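Local coordinates for protein glycosyltransferase (Rickettsia africae, PDB 7MI0) that probably transfers a sugar from an activated donor to an acceptor, as expected of a retaining-type GT-B glycosyltransferase of family 4, at residues I306-N320 and T327-P339. Numbering follows the deposited sequence.
Sequences IIEGQAMKKLVIATN and TINNNITGFHVEP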
# COMPACT_ATOMS: atom_id res chain seq x y z
N ILE A 306 -5.54 0.81 -6.73
CA ILE A 306 -5.50 1.56 -7.98
C ILE A 306 -4.37 1.05 -8.86
O ILE A 306 -4.58 0.70 -10.03
CB ILE A 306 -5.34 3.07 -7.70
CG1 ILE A 306 -6.58 3.60 -6.97
CG2 ILE A 306 -5.09 3.81 -8.99
CD1 ILE A 306 -7.86 3.01 -7.50
N ILE A 307 -3.16 1.00 -8.31
CA ILE A 307 -2.02 0.49 -9.06
C ILE A 307 -2.25 -0.96 -9.47
O ILE A 307 -1.95 -1.35 -10.61
CB ILE A 307 -0.73 0.66 -8.23
CG1 ILE A 307 -0.72 2.02 -7.54
CG2 ILE A 307 0.48 0.61 -9.12
CD1 ILE A 307 0.54 2.27 -6.73
N GLU A 308 -2.82 -1.77 -8.58
CA GLU A 308 -3.09 -3.16 -8.91
C GLU A 308 -4.10 -3.26 -10.05
O GLU A 308 -3.95 -4.09 -10.95
CB GLU A 308 -3.60 -3.92 -7.69
CG GLU A 308 -2.51 -4.40 -6.76
CD GLU A 308 -3.06 -5.07 -5.51
OE1 GLU A 308 -4.30 -5.12 -5.36
OE2 GLU A 308 -2.24 -5.54 -4.69
N GLY A 309 -5.14 -2.42 -10.02
CA GLY A 309 -6.11 -2.44 -11.10
C GLY A 309 -5.53 -1.95 -12.42
O GLY A 309 -5.85 -2.49 -13.48
N GLN A 310 -4.69 -0.92 -12.37
CA GLN A 310 -4.04 -0.45 -13.58
C GLN A 310 -3.14 -1.52 -14.17
O GLN A 310 -3.05 -1.68 -15.39
CB GLN A 310 -3.24 0.82 -13.29
CG GLN A 310 -4.07 2.07 -13.17
CD GLN A 310 -3.23 3.27 -12.81
OE1 GLN A 310 -2.52 3.27 -11.79
NE2 GLN A 310 -3.29 4.31 -13.64
N ALA A 311 -2.45 -2.28 -13.31
CA ALA A 311 -1.61 -3.37 -13.80
C ALA A 311 -2.43 -4.42 -14.55
O ALA A 311 -1.92 -5.06 -15.48
CB ALA A 311 -0.86 -4.02 -12.64
N MET A 312 -3.69 -4.60 -14.17
CA MET A 312 -4.53 -5.63 -14.77
C MET A 312 -5.31 -5.13 -15.98
O MET A 312 -6.22 -5.82 -16.44
CB MET A 312 -5.49 -6.18 -13.71
CG MET A 312 -4.79 -6.95 -12.59
SD MET A 312 -3.79 -8.33 -13.16
CE MET A 312 -5.03 -9.39 -13.90
N LYS A 313 -4.97 -3.95 -16.50
CA LYS A 313 -5.57 -3.40 -17.73
C LYS A 313 -7.07 -3.15 -17.55
O LYS A 313 -7.88 -3.48 -18.42
CB LYS A 313 -5.31 -4.31 -18.94
CG LYS A 313 -3.86 -4.39 -19.41
CD LYS A 313 -3.70 -5.34 -20.59
CE LYS A 313 -2.35 -5.16 -21.29
NZ LYS A 313 -2.17 -6.06 -22.46
N LYS A 314 -7.43 -2.53 -16.43
CA LYS A 314 -8.83 -2.26 -16.10
C LYS A 314 -9.12 -0.76 -16.16
O LYS A 314 -8.22 0.07 -16.13
CB LYS A 314 -9.17 -2.81 -14.71
CG LYS A 314 -8.93 -4.29 -14.57
CD LYS A 314 -9.71 -5.07 -15.63
CE LYS A 314 -9.23 -6.51 -15.70
NZ LYS A 314 -10.11 -7.36 -16.56
N LEU A 315 -10.40 -0.43 -16.26
CA LEU A 315 -10.83 0.94 -16.07
C LEU A 315 -10.91 1.22 -14.58
O LEU A 315 -11.63 0.53 -13.85
CB LEU A 315 -12.18 1.19 -16.74
CG LEU A 315 -12.20 1.12 -18.27
CD1 LEU A 315 -13.56 1.54 -18.79
CD2 LEU A 315 -11.09 1.98 -18.88
N VAL A 316 -10.16 2.22 -14.12
CA VAL A 316 -9.96 2.48 -12.70
C VAL A 316 -10.58 3.83 -12.35
O VAL A 316 -10.34 4.83 -13.03
CB VAL A 316 -8.47 2.46 -12.32
CG1 VAL A 316 -8.25 3.16 -10.99
CG2 VAL A 316 -7.96 1.02 -12.27
N ILE A 317 -11.37 3.85 -11.27
CA ILE A 317 -12.02 5.05 -10.77
C ILE A 317 -11.61 5.22 -9.31
O ILE A 317 -11.90 4.35 -8.48
CB ILE A 317 -13.54 4.96 -10.91
CG1 ILE A 317 -13.94 4.78 -12.37
CG2 ILE A 317 -14.21 6.17 -10.33
CD1 ILE A 317 -15.44 4.72 -12.58
N ALA A 318 -10.94 6.33 -9.00
CA ALA A 318 -10.44 6.58 -7.65
C ALA A 318 -10.82 7.98 -7.18
O ALA A 318 -10.91 8.92 -7.99
CB ALA A 318 -8.92 6.42 -7.56
N THR A 319 -11.04 8.11 -5.88
CA THR A 319 -11.33 9.41 -5.29
C THR A 319 -10.08 10.27 -5.27
O THR A 319 -8.98 9.80 -4.97
CB THR A 319 -11.88 9.27 -3.88
OG1 THR A 319 -11.11 8.29 -3.16
CG2 THR A 319 -13.32 8.84 -3.91
N ASN A 320 -10.24 11.55 -5.61
CA ASN A 320 -9.12 12.48 -5.73
C ASN A 320 -8.75 12.96 -4.33
O ASN A 320 -9.10 14.07 -3.90
CB ASN A 320 -9.49 13.63 -6.65
CG ASN A 320 -8.37 14.64 -6.78
OD1 ASN A 320 -7.24 14.37 -6.37
ND2 ASN A 320 -8.68 15.80 -7.34
N THR A 327 -1.19 7.88 -9.04
CA THR A 327 -0.83 7.02 -10.16
C THR A 327 -1.74 7.19 -11.38
O THR A 327 -1.55 6.48 -12.37
CB THR A 327 -0.85 5.57 -9.71
OG1 THR A 327 -1.92 5.38 -8.77
CG2 THR A 327 0.46 5.21 -9.03
N ILE A 328 -2.71 8.10 -11.33
CA ILE A 328 -3.75 8.21 -12.36
C ILE A 328 -3.58 9.51 -13.13
O ILE A 328 -3.70 10.60 -12.56
CB ILE A 328 -5.16 8.13 -11.75
CG1 ILE A 328 -5.42 6.73 -11.19
CG2 ILE A 328 -6.22 8.53 -12.79
CD1 ILE A 328 -6.80 6.56 -10.63
N ASN A 329 -3.29 9.39 -14.42
CA ASN A 329 -3.35 10.53 -15.34
C ASN A 329 -4.79 10.61 -15.83
O ASN A 329 -5.21 9.81 -16.68
CB ASN A 329 -2.36 10.39 -16.48
CG ASN A 329 -2.33 11.61 -17.38
OD1 ASN A 329 -2.93 12.64 -17.07
ND2 ASN A 329 -1.62 11.51 -18.50
N ASN A 330 -5.54 11.57 -15.29
CA ASN A 330 -6.98 11.60 -15.45
C ASN A 330 -7.38 11.56 -16.92
O ASN A 330 -6.84 12.29 -17.75
CB ASN A 330 -7.53 12.86 -14.78
CG ASN A 330 -9.04 12.93 -14.79
OD1 ASN A 330 -9.72 11.99 -14.37
ND2 ASN A 330 -9.57 14.04 -15.27
N ASN A 331 -8.34 10.67 -17.22
CA ASN A 331 -8.88 10.43 -18.56
C ASN A 331 -7.87 9.82 -19.52
O ASN A 331 -8.07 9.85 -20.73
CB ASN A 331 -9.47 11.71 -19.16
CG ASN A 331 -10.68 12.20 -18.41
OD1 ASN A 331 -11.47 11.41 -17.90
ND2 ASN A 331 -10.84 13.52 -18.33
N ILE A 332 -6.78 9.25 -19.00
CA ILE A 332 -5.76 8.67 -19.87
C ILE A 332 -5.34 7.30 -19.35
O ILE A 332 -5.29 6.33 -20.11
CB ILE A 332 -4.57 9.63 -20.00
CG1 ILE A 332 -4.93 10.76 -20.97
CG2 ILE A 332 -3.31 8.89 -20.42
CD1 ILE A 332 -3.85 11.79 -21.15
N THR A 333 -5.07 7.20 -18.06
CA THR A 333 -4.82 5.90 -17.44
C THR A 333 -5.87 5.55 -16.39
O THR A 333 -5.74 4.50 -15.74
CB THR A 333 -3.42 5.86 -16.82
OG1 THR A 333 -3.23 7.01 -15.97
CG2 THR A 333 -2.38 5.87 -17.91
N GLY A 334 -6.89 6.37 -16.23
CA GLY A 334 -7.90 6.16 -15.22
C GLY A 334 -8.70 7.43 -15.04
O GLY A 334 -8.56 8.39 -15.80
N PHE A 335 -9.53 7.43 -13.99
CA PHE A 335 -10.44 8.55 -13.77
C PHE A 335 -10.43 8.97 -12.31
O PHE A 335 -10.40 8.13 -11.41
CB PHE A 335 -11.86 8.19 -14.20
CG PHE A 335 -11.94 7.56 -15.56
CD1 PHE A 335 -11.93 8.34 -16.70
CD2 PHE A 335 -12.02 6.18 -15.69
CE1 PHE A 335 -12.00 7.75 -17.96
CE2 PHE A 335 -12.10 5.59 -16.93
CZ PHE A 335 -12.09 6.38 -18.07
N HIS A 336 -10.44 10.29 -12.08
CA HIS A 336 -10.59 10.89 -10.76
C HIS A 336 -12.06 11.21 -10.51
O HIS A 336 -12.80 11.55 -11.43
CB HIS A 336 -9.79 12.18 -10.62
CG HIS A 336 -8.32 12.02 -10.83
ND1 HIS A 336 -7.51 13.07 -11.23
CD2 HIS A 336 -7.50 10.95 -10.69
CE1 HIS A 336 -6.26 12.64 -11.33
NE2 HIS A 336 -6.23 11.36 -11.01
N VAL A 337 -12.47 11.11 -9.24
CA VAL A 337 -13.77 11.60 -8.81
C VAL A 337 -13.59 12.35 -7.49
O VAL A 337 -12.65 12.09 -6.73
CB VAL A 337 -14.82 10.47 -8.65
CG1 VAL A 337 -16.22 11.04 -8.66
CG2 VAL A 337 -14.71 9.48 -9.76
N GLU A 338 -14.49 13.30 -7.23
CA GLU A 338 -14.50 13.98 -5.94
C GLU A 338 -14.90 13.00 -4.84
O GLU A 338 -15.84 12.20 -5.02
CB GLU A 338 -15.46 15.16 -5.95
CG GLU A 338 -14.85 16.48 -6.39
CD GLU A 338 -15.87 17.61 -6.33
OE1 GLU A 338 -16.91 17.45 -5.66
OE2 GLU A 338 -15.62 18.66 -6.96
N PRO A 339 -14.24 13.04 -3.69
CA PRO A 339 -14.59 12.12 -2.60
C PRO A 339 -15.92 12.50 -1.98
O PRO A 339 -16.28 13.68 -1.91
CB PRO A 339 -13.44 12.30 -1.61
CG PRO A 339 -12.41 13.17 -2.31
CD PRO A 339 -13.17 13.97 -3.30
O HOH W 1 -7.74 2.84 -15.71
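The amide nitrogen of Gln-310 bridges two backbone carbonyls of the 327-334 loop, giving one hydrogen to Thr-327 O (NE2 to O 3.1 Å) and the other to Thr-333 O (NE2 to O 3.2 Å). Both acceptor oxygens lie close to the amide plane, so the two bonds help set its rotation, whereas the nitrogen stands above each carbonyl plane. An extended chain beyond CG (chi2 177°) carries the amide from the helix across to the loop. Thr-333 O has a second partner, a water that also accepts from Val-316 N and donates to Lys-314 O, and so ties the strand's start to the loop.

Beyond this water the strands run parallel. Val-316 O receives Phe-335 N, Ala-318 N reaches Phe-335 O, Ala-318 O takes Val-337 N, and Asn-320 N closes the ladder on Val-337 O at 2.7 Å. On one face Ile-317 CG2 meets Val-337 CG2, while Leu-315 CD2 comes to the edge of the Phe-335 ring, whose neighbours include helices 342-355 and 359-375. On the other, Ile-328 CD1 wedges among Ile-306 CG2, Val-316 CG1 and Ala-318 CB, and Thr-327 CG2 packs on Ile-307. Helix 304-311 thus packs against both ends of the loop, at Thr-327, Ile-328 and Thr-333, before strand 335-337, an edge strand of the six-stranded parallel, Rossmann-like C-terminal sheet in a GT-B fold.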